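Local coordinates for protein beta-lactamase (Serratia marcescens, PDB 5GWA) that probably hydrolyses beta-lactam antibiotics as a class A, extended-spectrum beta-lactamase, and is inhibited by avibactam, at residues Lys152-Asn155 / Val156-Asn160; Asp220-Asn223 / Lys224-Ala228; Ser253-Ser257 / Asp258-Lys262; Ile267-Ser270 / Val271-Leu275. All blocks are in the same frame, centred on the assembly; numbering follows the deposited sequence.

Contact 1: residues Lys152-Asn155 / Val156-Asn160; sequences KAWN and VQYTN. With NA (sodium ion), chain Q.
The amide of Gln157 sits over one face of the Trp154 indole. Its NE2 lies 3.5 Å above the ring plane, over the centre of the ring system. The amide plane stands steeply to the indole, 76° away from it. From there the same NE2 donates to Trp154 O at 3.0 Å, and the bond is nearly straight. The carbonyl oxygen lies close to the amide plane, so this bond holds the amide's rotation. CG of Gln157 lies between its own N and carbonyl carbon (chi1 64°), and the rest of the chain runs extended up to the ring. OE1 at the other end accepts from Gln46 NE2. Gln46 lines the avibactam pocket, so Gln157 ties this turn to a pocket residue.

Trp154 and Tyr158 form an offset edge-to-face pair. The edge of Tyr158 is toward the indole face; the centroids of the Trp154 five-membered ring and the Tyr158 ring are 6.0 Å apart and the planes 63° apart. Water 1 joins their polar ends: it accepts from Trp154 NE1 and donates to Tyr158 OH, which also bonds Asp252.

The segment follows helix 147-151, in the omega loop of class A beta-lactamases. Residues 156-159 have helical backbone angles. Val156 N donates to Ala153 O at 3.1 Å, and Tyr158 N donates to Asn155 O. Val156 CG2 rests 4.0 Å from Ala153 CB. Thr159 OG1 donates back to Val156 O at 2.7 Å, in the carbonyl plane. A sodium ion binds Ala153 O, Trp154 O, Met150 O and water 2; Ala153 O is 2.8 Å from the ion.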
loop_
_atom_site.group_PDB
_atom_site.type_symbol
_atom_site.label_atom_id
_atom_site.label_comp_id
_atom_site.label_asym_id
_atom_site.label_seq_id
_atom_site.Cartn_x
_atom_site.Cartn_y
_atom_site.Cartn_z
ATOM N N LYS A 152 -1.371 -6.708 -11.012
ATOM C CA LYS A 152 -1.077 -6.423 -12.430
ATOM C C LYS A 152 -2.321 -6.201 -13.261
ATOM O O LYS A 152 -2.243 -5.592 -14.347
ATOM C CB LYS A 152 -0.255 -7.531 -13.052
ATOM C CG LYS A 152 1.220 -7.403 -12.732
ATOM C CD LYS A 152 2.037 -8.360 -13.534
ATOM C CE LYS A 152 3.503 -7.972 -13.500
ATOM N NZ LYS A 152 4.021 -7.842 -12.121
ATOM N N ALA A 153 -3.460 -6.712 -12.799
ATOM C CA ALA A 153 -4.683 -6.632 -13.570
ATOM C C ALA A 153 -5.931 -6.929 -12.754
ATOM O O ALA A 153 -5.981 -7.873 -11.967
ATOM C CB ALA A 153 -4.598 -7.572 -14.764
ATOM N N TRP A 154 -6.973 -6.163 -13.021
ATOM C CA TRP A 154 -8.176 -6.190 -12.237
ATOM C C TRP A 154 -8.762 -7.577 -12.086
ATOM O O TRP A 154 -9.123 -7.955 -11.009
ATOM C CB TRP A 154 -9.212 -5.257 -12.862
ATOM C CG TRP A 154 -10.533 -5.308 -12.203
ATOM C CD1 TRP A 154 -11.642 -5.986 -12.643
ATOM C CD2 TRP A 154 -10.913 -4.689 -10.969
ATOM N NE1 TRP A 154 -12.685 -5.792 -11.789
ATOM C CE2 TRP A 154 -12.264 -5.017 -10.738
ATOM C CE3 TRP A 154 -10.265 -3.842 -10.063
ATOM C CZ2 TRP A 154 -12.969 -4.545 -9.637
ATOM C CZ3 TRP A 154 -10.957 -3.407 -8.945
ATOM C CH2 TRP A 154 -12.303 -3.750 -8.749
ATOM N N ASN A 155 -8.799 -8.391 -13.136
ATOM C CA ASN A 155 -9.508 -9.657 -13.107
ATOM C C ASN A 155 -8.786 -10.753 -12.297
ATOM O O ASN A 155 -9.385 -11.748 -11.881
ATOM C CB ASN A 155 -9.721 -10.133 -14.546
ATOM C CG ASN A 155 -10.212 -11.548 -14.615
ATOM O OD1 ASN A 155 -11.351 -11.839 -14.246
ATOM N ND2 ASN A 155 -9.330 -12.455 -15.011
ATOM N N VAL A 156 -7.483 -10.592 -12.095
ATOM C CA VAL A 156 -6.688 -11.688 -11.541
ATOM C C VAL A 156 -7.160 -12.085 -10.130
ATOM O O VAL A 156 -7.141 -13.264 -9.752
ATOM C CB VAL A 156 -5.196 -11.346 -11.519
ATOM C CG1 VAL A 156 -4.405 -12.466 -10.866
ATOM C CG2 VAL A 156 -4.678 -11.072 -12.934
ATOM N N GLN A 157 -7.673 -11.121 -9.383
ATOM C CA GLN A 157 -8.228 -11.409 -8.045
ATOM C C GLN A 157 -9.341 -12.459 -8.029
ATOM O O GLN A 157 -9.517 -13.152 -7.054
ATOM C CB GLN A 157 -8.733 -10.137 -7.343
ATOM C CG GLN A 157 -9.898 -9.451 -8.045
ATOM C CD GLN A 157 -10.149 -8.068 -7.504
ATOM O OE1 GLN A 157 -10.474 -7.904 -6.320
ATOM N NE2 GLN A 157 -10.213 -7.098 -8.404
ATOM N N TYR A 158 -10.133 -12.547 -9.103
ATOM C CA TYR A 158 -11.217 -13.490 -9.127
ATOM C C TYR A 158 -10.703 -14.940 -9.276
ATOM O O TYR A 158 -11.461 -15.888 -9.029
ATOM C CB TYR A 158 -12.256 -13.136 -10.218
ATOM C CG TYR A 158 -12.989 -11.832 -9.970
ATOM C CD1 TYR A 158 -14.164 -11.805 -9.242
ATOM C CD2 TYR A 158 -12.503 -10.647 -10.492
ATOM C CE1 TYR A 158 -14.853 -10.606 -9.027
ATOM C CE2 TYR A 158 -13.159 -9.457 -10.281
ATOM C CZ TYR A 158 -14.323 -9.447 -9.528
ATOM O OH TYR A 158 -14.983 -8.258 -9.357
ATOM N N THR A 159 -9.435 -15.118 -9.668
ATOM C CA THR A 159 -8.882 -16.465 -9.727
ATOM C C THR A 159 -8.553 -17.038 -8.368
ATOM O O THR A 159 -8.357 -18.251 -8.222
ATOM C CB THR A 159 -7.653 -16.579 -10.649
ATOM O OG1 THR A 159 -6.529 -15.882 -10.095
ATOM C CG2 THR A 159 -7.959 -16.019 -12.007
ATOM N N ASN A 160 -8.425 -16.160 -7.378
ATOM C CA ASN A 160 -8.259 -16.557 -5.990
ATOM C C ASN A 160 -9.619 -16.496 -5.297
ATOM O O ASN A 160 -9.974 -15.494 -4.675
ATOM C CB ASN A 160 -7.315 -15.618 -5.261
ATOM C CG ASN A 160 -5.882 -15.770 -5.679
ATOM O OD1 ASN A 160 -5.404 -16.867 -5.940
ATOM N ND2 ASN A 160 -5.165 -14.688 -5.669
HETATM NA NA NA Q . -6.742 -8.301 -9.328
HETATM O O HOH W 1 -15.226 -7.082 -12.012
HETATM O O HOH W 2 -6.816 -6.723 -7.066
#

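Contact 2: residues Asp220-Asn223 / Lys224-Ala228. With NA (sodium ion), chain B.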
loop_
_atom_site.group_PDB
_atom_site.type_symbol
_atom_site.label_atom_id
_atom_site.label_comp_id
_atom_site.label_asym_id
_atom_site.label_seq_id
_atom_site.Cartn_x
_atom_site.Cartn_y
_atom_site.Cartn_z
ATOM N N ASP A 220 -9.510 -2.795 -4.463
ATOM C CA ASP A 220 -9.765 -1.417 -4.819
ATOM C C ASP A 220 -11.142 -1.340 -5.509
ATOM O O ASP A 220 -11.912 -2.316 -5.548
ATOM C CB ASP A 220 -8.657 -0.886 -5.742
ATOM C CG ASP A 220 -8.263 0.571 -5.424
ATOM O OD1 ASP A 220 -9.052 1.478 -5.772
ATOM O OD2 ASP A 220 -7.119 0.814 -4.926
ATOM N N THR A 221 -11.459 -0.140 -5.983
ATOM C CA THR A 221 -12.690 0.125 -6.710
ATOM C C THR A 221 -12.301 0.461 -8.142
ATOM O O THR A 221 -11.190 0.952 -8.397
ATOM C CB THR A 221 -13.449 1.288 -6.044
ATOM O OG1 THR A 221 -13.621 1.006 -4.647
ATOM C CG2 THR A 221 -14.792 1.525 -6.674
ATOM N N ASN A 222 -13.074 -0.040 -9.102
ATOM C CA ASN A 222 -12.724 0.164 -10.494
ATOM C C ASN A 222 -13.362 1.448 -11.016
ATOM O O ASN A 222 -13.994 2.187 -10.251
ATOM C CB ASN A 222 -13.089 -1.058 -11.354
ATOM C CG ASN A 222 -14.581 -1.258 -11.502
ATOM O OD1 ASN A 222 -15.381 -0.454 -11.053
ATOM N ND2 ASN A 222 -14.962 -2.394 -12.075
ATOM N N ASN A 223 -13.134 1.720 -12.303
ATOM C CA ASN A 223 -13.626 2.943 -12.926
ATOM C C ASN A 223 -15.156 2.967 -13.056
ATOM O O ASN A 223 -15.722 4.011 -13.347
ATOM C CB ASN A 223 -12.907 3.207 -14.272
ATOM C CG ASN A 223 -13.354 2.279 -15.408
ATOM O OD1 ASN A 223 -13.268 2.677 -16.572
ATOM N ND2 ASN A 223 -13.788 1.047 -15.104
ATOM N N LYS A 224 -15.820 1.835 -12.802
ATOM C CA LYS A 224 -17.282 1.785 -12.780
ATOM C C LYS A 224 -17.873 1.894 -11.388
ATOM O O LYS A 224 -19.060 1.690 -11.211
ATOM C CB LYS A 224 -17.781 0.487 -13.431
ATOM C CG LYS A 224 -17.387 0.336 -14.888
ATOM C CD LYS A 224 -18.479 0.864 -15.808
ATOM C CE LYS A 224 -17.925 1.278 -17.165
ATOM N NZ LYS A 224 -18.924 2.085 -17.927
ATOM N N GLY A 225 -17.047 2.122 -10.378
ATOM C CA GLY A 225 -17.562 2.290 -9.042
ATOM C C GLY A 225 -17.786 0.978 -8.293
ATOM O O GLY A 225 -18.382 0.971 -7.233
ATOM N N ILE A 226 -17.250 -0.110 -8.816
ATOM C CA ILE A 226 -17.417 -1.426 -8.171
ATOM C C ILE A 226 -16.193 -1.791 -7.320
ATOM O O ILE A 226 -15.079 -1.815 -7.813
ATOM C CB ILE A 226 -17.602 -2.510 -9.240
ATOM C CG1 ILE A 226 -18.771 -2.132 -10.145
ATOM C CG2 ILE A 226 -17.829 -3.878 -8.612
ATOM C CD1 ILE A 226 -20.090 -2.102 -9.412
ATOM N N THR A 227 -16.440 -2.100 -6.053
ATOM C CA THR A 227 -15.430 -2.665 -5.185
ATOM C C THR A 227 -15.606 -4.212 -5.155
ATOM O O THR A 227 -16.555 -4.735 -4.572
ATOM C CB THR A 227 -15.545 -2.068 -3.801
ATOM O OG1 THR A 227 -15.459 -0.614 -3.895
ATOM C CG2 THR A 227 -14.411 -2.544 -2.951
ATOM N N ALA A 228 -14.639 -4.896 -5.750
ATOM C CA ALA A 228 -14.735 -6.345 -5.921
ATOM C C ALA A 228 -14.889 -7.109 -4.615
ATOM O O ALA A 228 -15.583 -8.109 -4.573
ATOM C CB ALA A 228 -13.541 -6.870 -6.666
HETATM NA NA NA B . -17.832 0.695 -4.382
HETATM O O HOH W 3 -17.099 3.194 -4.115
#
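Thr221 and Thr227 share nearly the same first torsion (chi1 -53° and -56°), which sets each OG1 beside its own backbone N and brings the two hydroxyls together. The oxygens are 2.6 Å apart in a hydrogen bond that either could donate. Thr227 OG1 also binds a sodium ion at 2.8 Å. Gly225 O, water 3 and Glu255 O are its other ligands.

Asn222 turns its CG in between its N and carbonyl carbon (chi1 69°). This carries OD1 back over the turn. OD1 takes two backbone donors from opposite faces of its plane: Lys224 N and Ile226 N, the latter at 2.9 Å. The bond from Lys224 is the more bent. Asn222 O accepts from Gly225 N at 3.1 Å, closing a type I beta turn from Asn222 to Gly225. Asn222 N donates to Ile226 O. Thr221 CG2 packs 3.4 Å from Gly225 C.

Asp220 and Thr221 pack on His151 and Lys152 of the second subunit. The turn is a beta hairpin connection between strands 212-218 and 227-237 of the five-stranded sheet. Thr227 and Ala228 begin the second strand and bond through their backbones to Ser253 and Asp252 of strand 243-253.

Contact 3: residues Ser253-Ser257 / Asp258-Lys262; sequences SSEKS and DVNEK. With NA (sodium ion), chain B; NA (sodium ion), chain M.
Ser253 OG donates to Asn260 OD1 at 2.6 Å. OG lies anti to the Ser253 backbone N (chi1 179°), which aims it at the helix. The same oxygen accepts from Glu255 N at 3.0 Å and so closes an ST turn. Glu255 lays its CB against Val259 CG1, 3.7 Å away. Its carboxylate bonds Lys19 N through OE2. Glu255 O accepts from Asn260 ND2 at 3.0 Å in a bent bond, with the donor well above the carbonyl plane. It also binds a sodium ion at 2.8 Å, the ion also held by Gly225 and Thr227. The Asn260 amide is thus gripped at both ends. Lys256 is the N-cap residue. Its O accepts from Asn260 N at 3.0 Å and, weakly, from Val259 N. Ser257 O receives Glu261 N in a nearly straight bond. Ser257 OG meets water 5, which donates to Asp258 OD1 at 2.6 Å.

Glu261 OE2 binds a second sodium ion and Arg201 NE, and OE1 makes a salt bridge with Lys76 of the second subunit. The whole turn carries the chain from strand 243-253, an inner strand of the five-stranded sheet, into the C-terminal helix 257-276.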
loop_
_atom_site.group_PDB
_atom_site.type_symbol
_atom_site.label_atom_id
_atom_site.label_comp_id
_atom_site.label_asym_id
_atom_site.label_seq_id
_atom_site.Cartn_x
_atom_site.Cartn_y
_atom_site.Cartn_z
ATOM N N SER A 253 -19.417 -4.735 -5.144
ATOM C CA SER A 253 -20.284 -3.807 -4.490
ATOM C C SER A 253 -20.236 -2.413 -5.099
ATOM O O SER A 253 -19.176 -1.869 -5.372
ATOM C CB SER A 253 -19.900 -3.711 -3.019
ATOM O OG SER A 253 -20.722 -2.787 -2.332
ATOM N N SER A 254 -21.433 -1.894 -5.317
ATOM C CA SER A 254 -21.621 -0.494 -5.666
ATOM C C SER A 254 -21.679 0.418 -4.468
ATOM O O SER A 254 -21.796 1.640 -4.633
ATOM C CB SER A 254 -22.903 -0.364 -6.513
ATOM O OG SER A 254 -22.650 -0.898 -7.798
ATOM N N GLU A 255 -21.637 -0.133 -3.263
ATOM C CA GLU A 255 -21.739 0.669 -2.039
ATOM C C GLU A 255 -20.380 1.229 -1.630
ATOM O O GLU A 255 -19.337 0.733 -2.017
ATOM C CB GLU A 255 -22.275 -0.136 -0.884
ATOM C CG GLU A 255 -23.581 -0.856 -1.138
ATOM C CD GLU A 255 -24.829 0.008 -1.051
ATOM O OE1 GLU A 255 -24.737 1.193 -0.672
ATOM O OE2 GLU A 255 -25.930 -0.502 -1.376
ATOM N N LYS A 256 -20.406 2.329 -0.901
ATOM C CA LYS A 256 -19.172 2.906 -0.424
ATOM C C LYS A 256 -18.565 2.036 0.678
ATOM O O LYS A 256 -19.258 1.249 1.319
ATOM C CB LYS A 256 -19.428 4.339 0.025
ATOM C CG LYS A 256 -19.912 5.172 -1.153
ATOM C CD LYS A 256 -19.234 6.527 -1.222
ATOM C CE LYS A 256 -19.540 7.379 -0.006
ATOM N NZ LYS A 256 -18.540 8.474 0.158
ATOM N N SER A 257 -17.301 2.319 0.989
ATOM C CA SER A 257 -16.536 1.483 1.905
ATOM C C SER A 257 -17.120 1.443 3.307
ATOM O O SER A 257 -17.190 0.401 3.945
ATOM C CB SER A 257 -15.092 1.943 1.930
ATOM O OG SER A 257 -14.988 3.252 2.464
ATOM N N ASP A 258 -17.677 2.544 3.789
ATOM C CA ASP A 258 -18.287 2.499 5.088
ATOM C C ASP A 258 -19.468 1.537 5.162
ATOM O O ASP A 258 -19.672 0.842 6.165
ATOM C CB ASP A 258 -18.737 3.909 5.509
ATOM C CG ASP A 258 -19.813 4.490 4.589
ATOM O OD1 ASP A 258 -19.648 4.489 3.334
ATOM O OD2 ASP A 258 -20.814 5.007 5.117
ATOM N N VAL A 259 -20.250 1.491 4.089
ATOM C CA VAL A 259 -21.385 0.568 4.012
ATOM C C VAL A 259 -20.918 -0.880 3.886
ATOM O O VAL A 259 -21.441 -1.733 4.572
ATOM C CB VAL A 259 -22.278 0.911 2.805
ATOM C CG1 VAL A 259 -23.371 -0.126 2.600
ATOM C CG2 VAL A 259 -22.909 2.281 3.019
ATOM N N ASN A 260 -19.881 -1.106 3.105
ATOM C CA ASN A 260 -19.361 -2.451 2.913
ATOM C C ASN A 260 -18.876 -3.032 4.239
ATOM O O ASN A 260 -19.154 -4.191 4.555
ATOM C CB ASN A 260 -18.275 -2.432 1.849
ATOM C CG ASN A 260 -18.829 -2.113 0.452
ATOM O OD1 ASN A 260 -19.965 -2.474 0.158
ATOM N ND2 ASN A 260 -18.075 -1.398 -0.345
ATOM N N GLU A 261 -18.172 -2.224 5.034
ATOM C CA GLU A 261 -17.726 -2.677 6.332
ATOM C C GLU A 261 -18.888 -2.899 7.283
ATOM O O GLU A 261 -18.930 -3.869 8.013
ATOM C CB GLU A 261 -16.699 -1.719 6.945
ATOM C CG GLU A 261 -15.449 -1.571 6.112
ATOM C CD GLU A 261 -14.278 -1.022 6.911
ATOM O OE1 GLU A 261 -14.355 0.089 7.408
ATOM O OE2 GLU A 261 -13.258 -1.711 7.064
ATOM N N LYS A 262 -19.849 -1.977 7.260
ATOM C CA LYS A 262 -21.005 -2.076 8.095
ATOM C C LYS A 262 -21.835 -3.316 7.816
ATOM O O LYS A 262 -22.332 -3.944 8.742
ATOM C CB LYS A 262 -21.851 -0.808 7.907
ATOM C CG LYS A 262 -23.095 -0.738 8.758
ATOM C CD LYS A 262 -22.767 -0.487 10.216
ATOM C CE LYS A 262 -22.638 1.000 10.515
ATOM N NZ LYS A 262 -22.103 1.256 11.886
HETATM NA NA NA B . -17.832 0.695 -4.382
HETATM NA NA NA M . -12.467 -1.588 9.667
HETATM O O HOH W 4 -14.488 2.967 5.435
HETATM O O HOH W 5 -17.278 5.505 3.000
HETATM O O HOH W 3 -17.099 3.194 -4.115
#

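Contact 4: residues Ile267-Ser270 / Val271-Leu275; sequences ICKS and VWDYL
Lys269 reaches along the helix to Asp273, and their side chains form an i to i+4 salt bridge on helix 257-276. This is the C-terminal helix of the class A beta-lactamase fold. It packs with helix 4-15 on the five-stranded sheet.

The backbone bonds are regular. Val271 N donates to Ile267 O, and Trp272 N to Cys268 O at 2.8 Å. Asp273 N donates to Lys269 O, also at 2.8 Å, and Tyr274 N to Ser270 O. These are successive i to i+4 bonds, each fairly straight. Val271 CG2 lies beside its own backbone N and makes a close methyl-to-carbonyl contact, 3.3 Å from Ile267 O.

Side-chain packing joins the helix to its neighbours. Ile267 and Val271 rest on strand 21-28, and Val271 also meets Phe244 of strand 243-253. Trp272 packs on Phe244 and on Leu206, Pro207, Thr210 and Pro239 of nearby loops. Ser270 and Tyr274 touch helix 4-15.

Both members of the charged pair are partly exposed. The Lys269 chain leaves with CG anti to its N (chi1 177°). Bends at chi2 and chi4 fold the chain back over the carboxylate, and CE passes 3.5 Å from Asp273 OD2. Asp273 OD1 is in the plane of the Trp272 ring, at its edge. Lys269 NZ donates to the syn lone pair of OD1, 2.6 Å away.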
loop_
_atom_site.group_PDB
_atom_site.type_symbol
_atom_site.label_atom_id
_atom_site.label_comp_id
_atom_site.label_asym_id
_atom_site.label_seq_id
_atom_site.Cartn_x
_atom_site.Cartn_y
_atom_site.Cartn_z
ATOM N N ILE A 267 -24.024 -8.055 10.067
ATOM C CA ILE A 267 -24.291 -9.492 9.918
ATOM C C ILE A 267 -23.668 -10.254 11.093
ATOM O O ILE A 267 -24.280 -11.114 11.718
ATOM C CB ILE A 267 -23.821 -10.047 8.551
ATOM C CG1 ILE A 267 -24.744 -9.542 7.450
ATOM C CG2 ILE A 267 -23.801 -11.568 8.551
ATOM C CD1 ILE A 267 -24.253 -9.804 6.057
ATOM N N CYS A 268 -22.429 -9.912 11.425
ATOM C CA CYS A 268 -21.788 -10.543 12.559
ATOM C C CYS A 268 -22.542 -10.312 13.876
ATOM O O CYS A 268 -22.722 -11.229 14.644
ATOM C CB CYS A 268 -20.331 -10.099 12.679
ATOM S SG CYS A 268 -19.463 -11.090 13.939
ATOM N N LYS A 269 -22.981 -9.077 14.098
ATOM C CA LYS A 269 -23.750 -8.701 15.296
ATOM C C LYS A 269 -25.019 -9.529 15.383
ATOM O O LYS A 269 -25.417 -9.960 16.480
ATOM C CB LYS A 269 -24.065 -7.198 15.203
ATOM C CG LYS A 269 -24.926 -6.627 16.321
ATOM C CD LYS A 269 -24.308 -6.767 17.686
ATOM C CE LYS A 269 -25.115 -5.934 18.685
ATOM N NZ LYS A 269 -25.422 -6.669 19.928
ATOM N N SER A 270 -25.690 -9.700 14.241
ATOM C CA SER A 270 -26.923 -10.493 14.193
ATOM C C SER A 270 -26.626 -11.915 14.646
ATOM O O SER A 270 -27.369 -12.492 15.446
ATOM C CB SER A 270 -27.546 -10.532 12.790
ATOM O OG SER A 270 -28.098 -9.269 12.419
ATOM N N VAL A 271 -25.526 -12.480 14.154
ATOM C CA VAL A 271 -25.178 -13.850 14.493
ATOM C C VAL A 271 -24.801 -13.952 15.971
ATOM O O VAL A 271 -25.223 -14.865 16.668
ATOM C CB VAL A 271 -24.028 -14.370 13.594
ATOM C CG1 VAL A 271 -23.539 -15.723 14.041
ATOM C CG2 VAL A 271 -24.477 -14.421 12.146
ATOM N N TRP A 272 -23.988 -13.006 16.424
ATOM C CA TRP A 272 -23.592 -12.909 17.826
ATOM C C TRP A 272 -24.830 -12.832 18.727
ATOM O O TRP A 272 -24.952 -13.612 19.670
ATOM C CB TRP A 272 -22.693 -11.683 18.021
ATOM C CG TRP A 272 -22.394 -11.350 19.441
ATOM C CD1 TRP A 272 -23.147 -10.553 20.276
ATOM C CD2 TRP A 272 -21.267 -11.767 20.207
ATOM N NE1 TRP A 272 -22.546 -10.451 21.494
ATOM C CE2 TRP A 272 -21.444 -11.268 21.515
ATOM C CE3 TRP A 272 -20.181 -12.606 19.958
ATOM C CZ2 TRP A 272 -20.458 -11.395 22.493
ATOM C CZ3 TRP A 272 -19.228 -12.775 20.959
ATOM C CH2 TRP A 272 -19.403 -12.213 22.225
ATOM N N ASP A 273 -25.749 -11.923 18.408
ATOM C CA ASP A 273 -26.942 -11.730 19.235
ATOM C C ASP A 273 -27.746 -13.027 19.322
ATOM O O ASP A 273 -28.201 -13.376 20.386
ATOM C CB ASP A 273 -27.825 -10.592 18.692
ATOM C CG ASP A 273 -27.273 -9.217 18.998
ATOM O OD1 ASP A 273 -26.373 -9.084 19.866
ATOM O OD2 ASP A 273 -27.784 -8.245 18.407
ATOM N N TYR A 274 -27.871 -13.767 18.220
ATOM C CA TYR A 274 -28.566 -15.055 18.210
ATOM C C TYR A 274 -27.870 -16.101 19.080
ATOM O O TYR A 274 -28.501 -16.795 19.915
ATOM C CB TYR A 274 -28.689 -15.577 16.773
ATOM C CG TYR A 274 -29.356 -16.929 16.703
ATOM C CD1 TYR A 274 -30.735 -17.040 16.778
ATOM C CD2 TYR A 274 -28.602 -18.097 16.702
ATOM C CE1 TYR A 274 -31.349 -18.285 16.790
ATOM C CE2 TYR A 274 -29.204 -19.339 16.706
ATOM C CZ TYR A 274 -30.579 -19.425 16.762
ATOM O OH TYR A 274 -31.180 -20.664 16.743
ATOM N N LEU A 275 -26.559 -16.219 18.923
ATOM C CA LEU A 275 -25.839 -17.245 19.648
ATOM C C LEU A 275 -25.718 -16.941 21.157
ATOM O O LEU A 275 -25.586 -17.861 21.929
ATOM C CB LEU A 275 -24.444 -17.504 19.036
ATOM C CG LEU A 275 -24.468 -18.024 17.606
ATOM C CD1 LEU A 275 -23.052 -18.029 17.041
ATOM C CD2 LEU A 275 -25.058 -19.418 17.527
#

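Contact 1 is a surface contact; the other three are partly buried. Contacts 1 and 2 touch, with Gln157 and Tyr158 packing on Ala228 and the Trp154 ring against Ile226 O. Contacts 2 and 3 bind one sodium ion and share water 3, and Thr227 N probably bonds Ser253 O between neighbouring strands. Contacts 3 and 4 both use helix 257-276, contact 3 at its start and contact 4 near its end; their centres are about 19 Å apart and they do not touch. The turns of contacts 1 to 3 use side-chain amides or hydroxyls and sodium to tie up backbone groups. Contact 4 relies on regular backbone bonds, one salt bridge and apolar packing on the sheet.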